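Local structure of increased recombination centers protein 6 (Saccharomyces cerevisiae, 3UC9) at residues 28-33 / 74-79; 131-136 / 191-196. The protein acts as a clathrin coat accessory factor related to small G proteins and is involved in gross chromosomal rearrangements and telomere healing. All blocks are in the same frame, centred on the assembly; numbering follows the deposited sequence.

How the interactions relate
Both contacts are largely buried and share one six-stranded, Rossmann-like sheet, but they use it differently. Interaction 1 lies within the sheet, joining neighbouring parallel strands through a ladder of backbone hydrogen bonds, with a salt bridge and a lysine-tyrosine contact on one face and apolar side chains on the other. Interaction 2 packs the last helix against the sheet and relies on side chains: two isoleucines and a histidine around a phenylalanine. Their centres are about 13 Å apart, and they meet where Ile30 CD1 of interaction 1 comes within 4.1 Å of Phe133 CZ of interaction 2, so the apolar face of the first continues into the second.

Interaction 1: residues 28-33 / 74-79; sequences NKILVL and FDLYID
Lys29 and Asp75 run side by side from neighbouring parallel strands and close a salt bridge, NZ to OD2 at 2.8 Å. The ammonium group meets the carboxylate from above its plane, and Lys29 NZ also donates to Asn28 OD1 (2.9 Å), so two acceptors fix the end of the chain. Lys29 CB, by its own place on the strand, sits over one face of the Tyr77 ring, offset toward the rim, in a CH-pi contact. The bend at chi2 (-51°) then leads CD and CE past the phenol oxygen to the carboxylate, CE at 3.4 Å from Tyr77 OH. On this same face Leu31 holds CG anti to its own N (chi1 -177°), and a near-eclipsed chi2 (21°) brings CD1 to Tyr77 O at 3.0 Å, a tight contact, with Tyr77 CB and Asp79 CB beside it.

The other face is apolar. Ile30 lays CD1 obliquely against the Phe74 ring, 3.9 Å from CD1 of that phenylalanine, and Val32 CG2 meets Leu76 CD1 at 3.8 Å. Between the two faces the 74-79 backbone alternately gives and takes: Asp75 N, Tyr77 N and Asp79 N donate to Asn28 O, Ile30 O and Val32 O, while Asp75 O and Tyr77 O accept from Ile30 N and Val32 N. These bonds are nearly straight.

Asp79 OD2 accepts from Trp87 NE1, and Asp75 OD1 from the backbone N of Asp62. In the sheet, strand 29-35 lies between 71-81 and 103-110, strand 59-66 pairs antiparallel with 71-81, and helix 39-50 packs on Val32, Leu76 and Ile78.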
ATOM      1  N   ASN A  28       4.211  -8.061   9.651  1.00 15.65           N
ATOM      2  CA  ASN A  28       4.277  -8.748   8.369  1.00 15.82           C
ATOM      3  C   ASN A  28       2.948  -8.830   7.630  1.00 15.23           C
ATOM      4  O   ASN A  28       2.742  -9.745   6.816  1.00 16.09           O
ATOM      5  CB  ASN A  28       4.872 -10.152   8.531  1.00 18.50           C
ATOM      6  CG  ASN A  28       3.941 -11.112   9.227  1.00 20.67           C
ATOM      7  OD1 ASN A  28       3.107 -10.712  10.050  1.00 19.77           O
ATOM      8  ND2 ASN A  28       4.083 -12.403   8.906  1.00 26.64           N
ATOM      9  N   LYS A  29       2.068  -7.864   7.873  1.00 14.15           N
ATOM     10  CA  LYS A  29       0.805  -7.814   7.160  1.00 13.78           C
ATOM     11  C   LYS A  29       0.881  -6.743   6.070  1.00 14.50           C
ATOM     12  O   LYS A  29       1.441  -5.655   6.269  1.00 12.53           O
ATOM     13  CB  LYS A  29      -0.365  -7.539   8.102  1.00 15.00           C
ATOM     14  CG  LYS A  29      -0.348  -8.271   9.436  1.00 17.44           C
ATOM     15  CD  LYS A  29      -0.138  -9.770   9.318  1.00 18.21           C
ATOM     16  CE  LYS A  29      -0.086 -10.447  10.681  1.00 20.16           C
ATOM     17  NZ  LYS A  29       0.512 -11.822  10.638  1.00 20.69           N
ATOM     18  N   ILE A  30       0.339  -7.067   4.905  1.00 14.42           N
ATOM     19  CA  ILE A  30       0.130  -6.075   3.859  1.00 13.24           C
ATOM     20  C   ILE A  30      -1.363  -6.030   3.552  1.00 14.19           C
ATOM     21  O   ILE A  30      -1.967  -7.046   3.208  1.00 13.74           O
ATOM     22  CB  ILE A  30       0.941  -6.377   2.592  1.00 14.90           C
ATOM     23  CG1 ILE A  30       2.438  -6.213   2.875  1.00 14.69           C
ATOM     24  CG2 ILE A  30       0.520  -5.421   1.444  1.00 13.40           C
ATOM     25  CD1 ILE A  30       3.323  -6.478   1.662  1.00 15.83           C
ATOM     26  N   LEU A  31      -1.965  -4.855   3.730  1.00 13.31           N
ATOM     27  CA  LEU A  31      -3.381  -4.650   3.443  1.00 15.97           C
ATOM     28  C   LEU A  31      -3.517  -4.028   2.057  1.00 16.47           C
ATOM     29  O   LEU A  31      -2.873  -3.026   1.753  1.00 17.56           O
ATOM     30  CB  LEU A  31      -4.017  -3.751   4.504  1.00 16.32           C
ATOM     31  CG  LEU A  31      -5.513  -3.410   4.500  1.00 20.62           C
ATOM     32  CD1 LEU A  31      -6.349  -4.385   3.721  1.00 27.96           C
ATOM     33  CD2 LEU A  31      -5.992  -3.359   5.953  1.00 29.83           C
ATOM     34  N   VAL A  32      -4.347  -4.643   1.220  1.00 15.87           N
ATOM     35  CA  VAL A  32      -4.693  -4.077  -0.077  1.00 15.25           C
ATOM     36  C   VAL A  32      -6.191  -3.755  -0.045  1.00 16.89           C
ATOM     37  O   VAL A  32      -7.020  -4.640   0.133  1.00 17.48           O
ATOM     38  CB  VAL A  32      -4.358  -5.018  -1.236  1.00 16.00           C
ATOM     39  CG1 VAL A  32      -4.638  -4.319  -2.570  1.00 17.63           C
ATOM     40  CG2 VAL A  32      -2.886  -5.484  -1.156  1.00 15.12           C
ATOM     41  N   LEU A  33      -6.502  -2.474  -0.197  1.00 15.27           N
ATOM     42  CA  LEU A  33      -7.844  -1.932  -0.050  1.00 17.18           C
ATOM     43  C   LEU A  33      -8.259  -1.228  -1.345  1.00 17.39           C
ATOM     44  O   LEU A  33      -7.424  -0.613  -2.017  1.00 18.38           O
ATOM     45  CB  LEU A  33      -7.854  -0.923   1.099  1.00 17.91           C
ATOM     46  CG  LEU A  33      -9.135  -0.133   1.389  1.00 20.96           C
ATOM     47  CD1 LEU A  33     -10.178  -1.048   2.012  1.00 21.65           C
ATOM     48  CD2 LEU A  33      -8.861   1.087   2.286  1.00 23.15           C
ATOM     49  N   PHE A  74       4.914 -13.157   4.586  1.00 20.78           N
ATOM     50  CA  PHE A  74       3.937 -12.127   4.964  1.00 19.50           C
ATOM     51  C   PHE A  74       2.498 -12.607   4.736  1.00 20.24           C
ATOM     52  O   PHE A  74       2.253 -13.591   4.022  1.00 21.01           O
ATOM     53  CB  PHE A  74       4.200 -10.813   4.205  1.00 18.89           C
ATOM     54  CG  PHE A  74       3.815 -10.859   2.750  1.00 20.26           C
ATOM     55  CD1 PHE A  74       2.638 -10.280   2.313  1.00 19.19           C
ATOM     56  CD2 PHE A  74       4.627 -11.498   1.824  1.00 17.43           C
ATOM     57  CE1 PHE A  74       2.280 -10.327   0.980  1.00 21.51           C
ATOM     58  CE2 PHE A  74       4.269 -11.562   0.505  1.00 22.29           C
ATOM     59  CZ  PHE A  74       3.093 -10.973   0.078  1.00 23.58           C
ATOM     60  N   ASP A  75       1.558 -11.903   5.363  1.00 18.71           N
ATOM     61  CA  ASP A  75       0.133 -12.162   5.210  1.00 18.57           C
ATOM     62  C   ASP A  75      -0.495 -11.021   4.398  1.00 18.50           C
ATOM     63  O   ASP A  75      -0.210  -9.856   4.644  1.00 17.85           O
ATOM     64  CB  ASP A  75      -0.537 -12.236   6.578  1.00 20.19           C
ATOM     65  CG  ASP A  75      -0.099 -13.440   7.400  1.00 23.00           C
ATOM     66  OD1 ASP A  75       0.523 -14.377   6.848  1.00 20.80           O
ATOM     67  OD2 ASP A  75      -0.407 -13.455   8.616  1.00 24.26           O
ATOM     68  N   LEU A  76      -1.357 -11.380   3.453  1.00 18.70           N
ATOM     69  CA  LEU A  76      -2.090 -10.435   2.643  1.00 19.37           C
ATOM     70  C   LEU A  76      -3.504 -10.323   3.208  1.00 19.50           C
ATOM     71  O   LEU A  76      -4.210 -11.328   3.348  1.00 21.43           O
ATOM     72  CB  LEU A  76      -2.115 -10.917   1.190  1.00 19.70           C
ATOM     73  CG  LEU A  76      -2.545  -9.981   0.071  1.00 26.22           C
ATOM     74  CD1 LEU A  76      -1.543  -8.837  -0.086  1.00 26.83           C
ATOM     75  CD2 LEU A  76      -2.665 -10.754  -1.224  1.00 29.09           C
ATOM     76  N   TYR A  77      -3.885  -9.105   3.571  1.00 17.90           N
ATOM     77  CA  TYR A  77      -5.252  -8.789   3.963  1.00 19.61           C
ATOM     78  C   TYR A  77      -5.911  -8.015   2.824  1.00 19.20           C
ATOM     79  O   TYR A  77      -5.442  -6.939   2.438  1.00 21.14           O
ATOM     80  CB  TYR A  77      -5.264  -7.927   5.228  1.00 19.98           C
ATOM     81  CG  TYR A  77      -4.737  -8.565   6.505  1.00 21.71           C
ATOM     82  CD1 TYR A  77      -4.460  -9.931   6.601  1.00 22.82           C
ATOM     83  CD2 TYR A  77      -4.570  -7.790   7.651  1.00 23.68           C
ATOM     84  CE1 TYR A  77      -3.991 -10.486   7.793  1.00 21.40           C
ATOM     85  CE2 TYR A  77      -4.121  -8.343   8.845  1.00 22.25           C
ATOM     86  CZ  TYR A  77      -3.838  -9.683   8.914  1.00 26.04           C
ATOM     87  OH  TYR A  77      -3.402 -10.213  10.111  1.00 24.24           O
ATOM     88  N   ILE A  78      -6.981  -8.563   2.265  1.00 18.73           N
ATOM     89  CA  ILE A  78      -7.684  -7.934   1.154  1.00 18.88           C
ATOM     90  C   ILE A  78      -9.015  -7.422   1.695  1.00 20.00           C
ATOM     91  O   ILE A  78      -9.769  -8.176   2.319  1.00 20.52           O
ATOM     92  CB  ILE A  78      -7.915  -8.912   0.000  1.00 19.81           C
ATOM     93  CG1 ILE A  78      -6.587  -9.549  -0.435  1.00 22.45           C
ATOM     94  CG2 ILE A  78      -8.583  -8.192  -1.188  1.00 22.44           C
ATOM     95  CD1 ILE A  78      -6.756 -10.833  -1.201  1.00 27.05           C
ATOM     96  N   ASP A  79      -9.275  -6.133   1.504  1.00 19.23           N
ATOM     97  CA  ASP A  79     -10.486  -5.517   2.020  1.00 20.51           C
ATOM     98  C   ASP A  79     -11.089  -4.587   0.968  1.00 19.95           C
ATOM     99  O   ASP A  79     -10.452  -4.251  -0.047  1.00 17.60           O
ATOM    100  CB  ASP A  79     -10.188  -4.735   3.306  1.00 21.52           C
ATOM    101  CG  ASP A  79     -11.396  -4.610   4.239  1.00 25.10           C
ATOM    102  OD1 ASP A  79     -12.510  -5.076   3.907  1.00 25.04           O
ATOM    103  OD2 ASP A  79     -11.225  -4.020   5.330  1.00 33.64           O
TER

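Interaction 2: residues 131-136 / 191-196; sequences NTFVVL and EIIDTH
Ile192, on the last turn of helix 185-195, faces strand 133-138 and divides its branches between two residues of it. CG2 lies over one face of the Phe133 ring, 4.1 Å from CG, and CD1, at the end of the extended branch, reaches Val135 CG2 at 4.0 Å. Ile193 follows, bringing CG1 obliquely to the far end of the same ring, 3.7 Å from Phe133 CZ. Thr195 OG1 and N both donate to Glu191 O, from opposite faces of its carbonyl plane. His196 then swings its imidazole toward the strand, with CG anti to the backbone N (chi1 -179°). Phe133 presents an edge to the imidazole face in a T-shaped pair, centroids 5.5 Å apart and planes at 79°; the closest approach is Phe133 CD2 to His196 ND1, 3.7 Å. The rim of the imidazole meets Asn131, whose O lies in the ring plane, 3.2 Å from His196 CE1. Asn131 ND2 donates to Asp197 O and Gln27 OE1, and Trp198 makes a second edge-to-face pair with His196.

The axes of 191-195 and 133-136 run antiparallel and approach to 10.1 Å, as in the helix layer of a Rossmann-like fold. The chemistry implies cohesion by shape and dispersion around Phe133, while the nearby carbonyl of Asn131 would probably be met favourably by the polarised C-H of His196 CE1.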
ATOM      1  N   ASN A 131       6.592   2.834  10.809  1.00 13.18           N
ATOM      2  CA  ASN A 131       7.336   2.069   9.777  1.00 12.31           C
ATOM      3  C   ASN A 131       6.500   1.600   8.562  1.00 12.63           C
ATOM      4  O   ASN A 131       7.058   1.206   7.516  1.00 13.76           O
ATOM      5  CB  ASN A 131       7.993   0.842  10.429  1.00 13.64           C
ATOM      6  CG  ASN A 131       8.962   0.108   9.495  1.00 14.73           C
ATOM      7  OD1 ASN A 131       9.896   0.713   8.954  1.00 14.46           O
ATOM      8  ND2 ASN A 131       8.763  -1.217   9.332  1.00 10.84           N
ATOM      9  N   THR A 132       5.180   1.629   8.701  1.00 13.58           N
ATOM     10  CA  THR A 132       4.268   1.141   7.670  1.00 13.08           C
ATOM     11  C   THR A 132       4.411   1.925   6.368  1.00 13.23           C
ATOM     12  O   THR A 132       4.266   3.146   6.354  1.00 13.55           O
ATOM     13  CB  THR A 132       2.796   1.212   8.160  1.00 14.27           C
ATOM     14  OG1 THR A 132       2.656   0.498   9.402  1.00 12.90           O
ATOM     15  CG2 THR A 132       1.848   0.611   7.156  1.00 13.13           C
ATOM     16  N   PHE A 133       4.692   1.244   5.261  1.00 12.57           N
ATOM     17  CA  PHE A 133       4.647   1.941   3.974  1.00 12.68           C
ATOM     18  C   PHE A 133       3.188   2.168   3.531  1.00 13.07           C
ATOM     19  O   PHE A 133       2.288   1.376   3.851  1.00 11.63           O
ATOM     20  CB  PHE A 133       5.503   1.246   2.897  1.00 13.15           C
ATOM     21  CG  PHE A 133       4.946  -0.056   2.352  1.00 14.32           C
ATOM     22  CD1 PHE A 133       3.903  -0.063   1.434  1.00 15.29           C
ATOM     23  CD2 PHE A 133       5.528  -1.269   2.689  1.00 16.00           C
ATOM     24  CE1 PHE A 133       3.428  -1.261   0.895  1.00 14.42           C
ATOM     25  CE2 PHE A 133       5.054  -2.471   2.157  1.00 15.17           C
ATOM     26  CZ  PHE A 133       4.002  -2.463   1.266  1.00 16.30           C
ATOM     27  N   VAL A 134       2.949   3.268   2.819  1.00 13.36           N
ATOM     28  CA  VAL A 134       1.612   3.581   2.306  1.00 12.61           C
ATOM     29  C   VAL A 134       1.716   3.965   0.844  1.00 14.50           C
ATOM     30  O   VAL A 134       2.350   4.970   0.507  1.00 14.93           O
ATOM     31  CB  VAL A 134       0.949   4.733   3.066  1.00 13.30           C
ATOM     32  CG1 VAL A 134      -0.438   4.982   2.490  1.00 16.43           C
ATOM     33  CG2 VAL A 134       0.862   4.406   4.566  1.00 16.19           C
ATOM     34  N   VAL A 135       1.114   3.149  -0.010  1.00 13.26           N
ATOM     35  CA  VAL A 135       1.110   3.395  -1.451  1.00 14.13           C
ATOM     36  C   VAL A 135      -0.314   3.638  -1.890  1.00 14.88           C
ATOM     37  O   VAL A 135      -1.196   2.820  -1.638  1.00 14.68           O
ATOM     38  CB  VAL A 135       1.685   2.216  -2.232  1.00 14.52           C
ATOM     39  CG1 VAL A 135       1.595   2.481  -3.756  1.00 14.87           C
ATOM     40  CG2 VAL A 135       3.137   1.935  -1.795  1.00 16.17           C
ATOM     41  N   LEU A 136      -0.529   4.772  -2.551  1.00 15.10           N
ATOM     42  CA  LEU A 136      -1.819   5.134  -3.094  1.00 15.27           C
ATOM     43  C   LEU A 136      -1.728   4.955  -4.597  1.00 16.64           C
ATOM     44  O   LEU A 136      -0.991   5.680  -5.279  1.00 17.25           O
ATOM     45  CB  LEU A 136      -2.167   6.568  -2.747  1.00 16.03           C
ATOM     46  CG  LEU A 136      -2.232   6.847  -1.239  1.00 21.28           C
ATOM     47  CD1 LEU A 136      -0.868   7.246  -0.672  1.00 17.02           C
ATOM     48  CD2 LEU A 136      -3.248   7.924  -0.955  1.00 26.91           C
ATOM     49  N   GLU A 191       9.746  -2.229  -5.734  1.00 17.08           N
ATOM     50  CA  GLU A 191      10.946  -1.677  -5.099  1.00 17.59           C
ATOM     51  C   GLU A 191      10.680  -1.187  -3.674  1.00 16.05           C
ATOM     52  O   GLU A 191      11.524  -1.335  -2.783  1.00 16.28           O
ATOM     53  CB  GLU A 191      11.489  -0.510  -5.927  1.00 16.44           C
ATOM     54  CG  GLU A 191      12.800   0.064  -5.412  1.00 19.82           C
ATOM     55  CD  GLU A 191      13.403   1.098  -6.349  1.00 23.09           C
ATOM     56  OE1 GLU A 191      12.678   2.019  -6.777  1.00 21.14           O
ATOM     57  OE2 GLU A 191      14.610   1.000  -6.632  1.00 27.44           O
ATOM     58  N   ILE A 192       9.520  -0.574  -3.475  1.00 15.86           N
ATOM     59  CA  ILE A 192       9.133  -0.098  -2.153  1.00 14.98           C
ATOM     60  C   ILE A 192       9.032  -1.279  -1.195  1.00 15.07           C
ATOM     61  O   ILE A 192       9.521  -1.219  -0.071  1.00 15.56           O
ATOM     62  CB  ILE A 192       7.832   0.709  -2.212  1.00 14.61           C
ATOM     63  CG1 ILE A 192       8.076   2.054  -2.907  1.00 18.31           C
ATOM     64  CG2 ILE A 192       7.278   0.929  -0.813  1.00 19.07           C
ATOM     65  CD1 ILE A 192       6.798   2.878  -3.130  1.00 17.73           C
ATOM     66  N   ILE A 193       8.459  -2.379  -1.655  1.00 14.36           N
ATOM     67  CA  ILE A 193       8.331  -3.563  -0.805  1.00 15.08           C
ATOM     68  C   ILE A 193       9.707  -4.196  -0.572  1.00 15.82           C
ATOM     69  O   ILE A 193      10.040  -4.566   0.550  1.00 14.65           O
ATOM     70  CB  ILE A 193       7.325  -4.567  -1.396  1.00 14.55           C
ATOM     71  CG1 ILE A 193       5.947  -3.901  -1.484  1.00 12.10           C
ATOM     72  CG2 ILE A 193       7.235  -5.843  -0.517  1.00 12.94           C
ATOM     73  CD1 ILE A 193       4.877  -4.712  -2.193  1.00 15.01           C
ATOM     74  N   ASP A 194      10.506  -4.306  -1.632  1.00 16.40           N
ATOM     75  CA  ASP A 194      11.857  -4.850  -1.536  1.00 17.96           C
ATOM     76  C   ASP A 194      12.731  -4.111  -0.528  1.00 18.12           C
ATOM     77  O   ASP A 194      13.510  -4.738   0.182  1.00 19.13           O
ATOM     78  CB  ASP A 194      12.575  -4.776  -2.890  1.00 17.76           C
ATOM     79  CG  ASP A 194      12.144  -5.848  -3.862  1.00 20.82           C
ATOM     80  OD1 ASP A 194      11.488  -6.833  -3.464  1.00 20.88           O
ATOM     81  OD2 ASP A 194      12.504  -5.701  -5.052  1.00 22.51           O
ATOM     82  N   THR A 195      12.617  -2.783  -0.482  1.00 17.30           N
ATOM     83  CA  THR A 195      13.516  -1.966   0.338  1.00 18.07           C
ATOM     84  C   THR A 195      12.940  -1.691   1.734  1.00 17.33           C
ATOM     85  O   THR A 195      13.589  -1.040   2.553  1.00 18.16           O
ATOM     86  CB  THR A 195      13.895  -0.644  -0.379  1.00 19.15           C
ATOM     87  OG1 THR A 195      12.721   0.132  -0.654  1.00 20.40           O
ATOM     88  CG2 THR A 195      14.633  -0.940  -1.698  1.00 17.94           C
ATOM     89  N   HIS A 196      11.735  -2.198   1.997  1.00 15.88           N
ATOM     90  CA  HIS A 196      11.081  -2.075   3.307  1.00 15.89           C
ATOM     91  C   HIS A 196      11.866  -2.778   4.420  1.00 16.41           C
ATOM     92  O   HIS A 196      12.409  -3.861   4.214  1.00 17.33           O
ATOM     93  CB  HIS A 196       9.651  -2.648   3.245  1.00 14.58           C
ATOM     94  CG  HIS A 196       8.894  -2.549   4.533  1.00 13.06           C
ATOM     95  ND1 HIS A 196       8.409  -1.354   5.027  1.00 11.65           N
ATOM     96  CD2 HIS A 196       8.551  -3.498   5.435  1.00 12.87           C
ATOM     97  CE1 HIS A 196       7.789  -1.582   6.175  1.00 10.80           C
ATOM     98  NE2 HIS A 196       7.844  -2.880   6.433  1.00 11.86           N
TER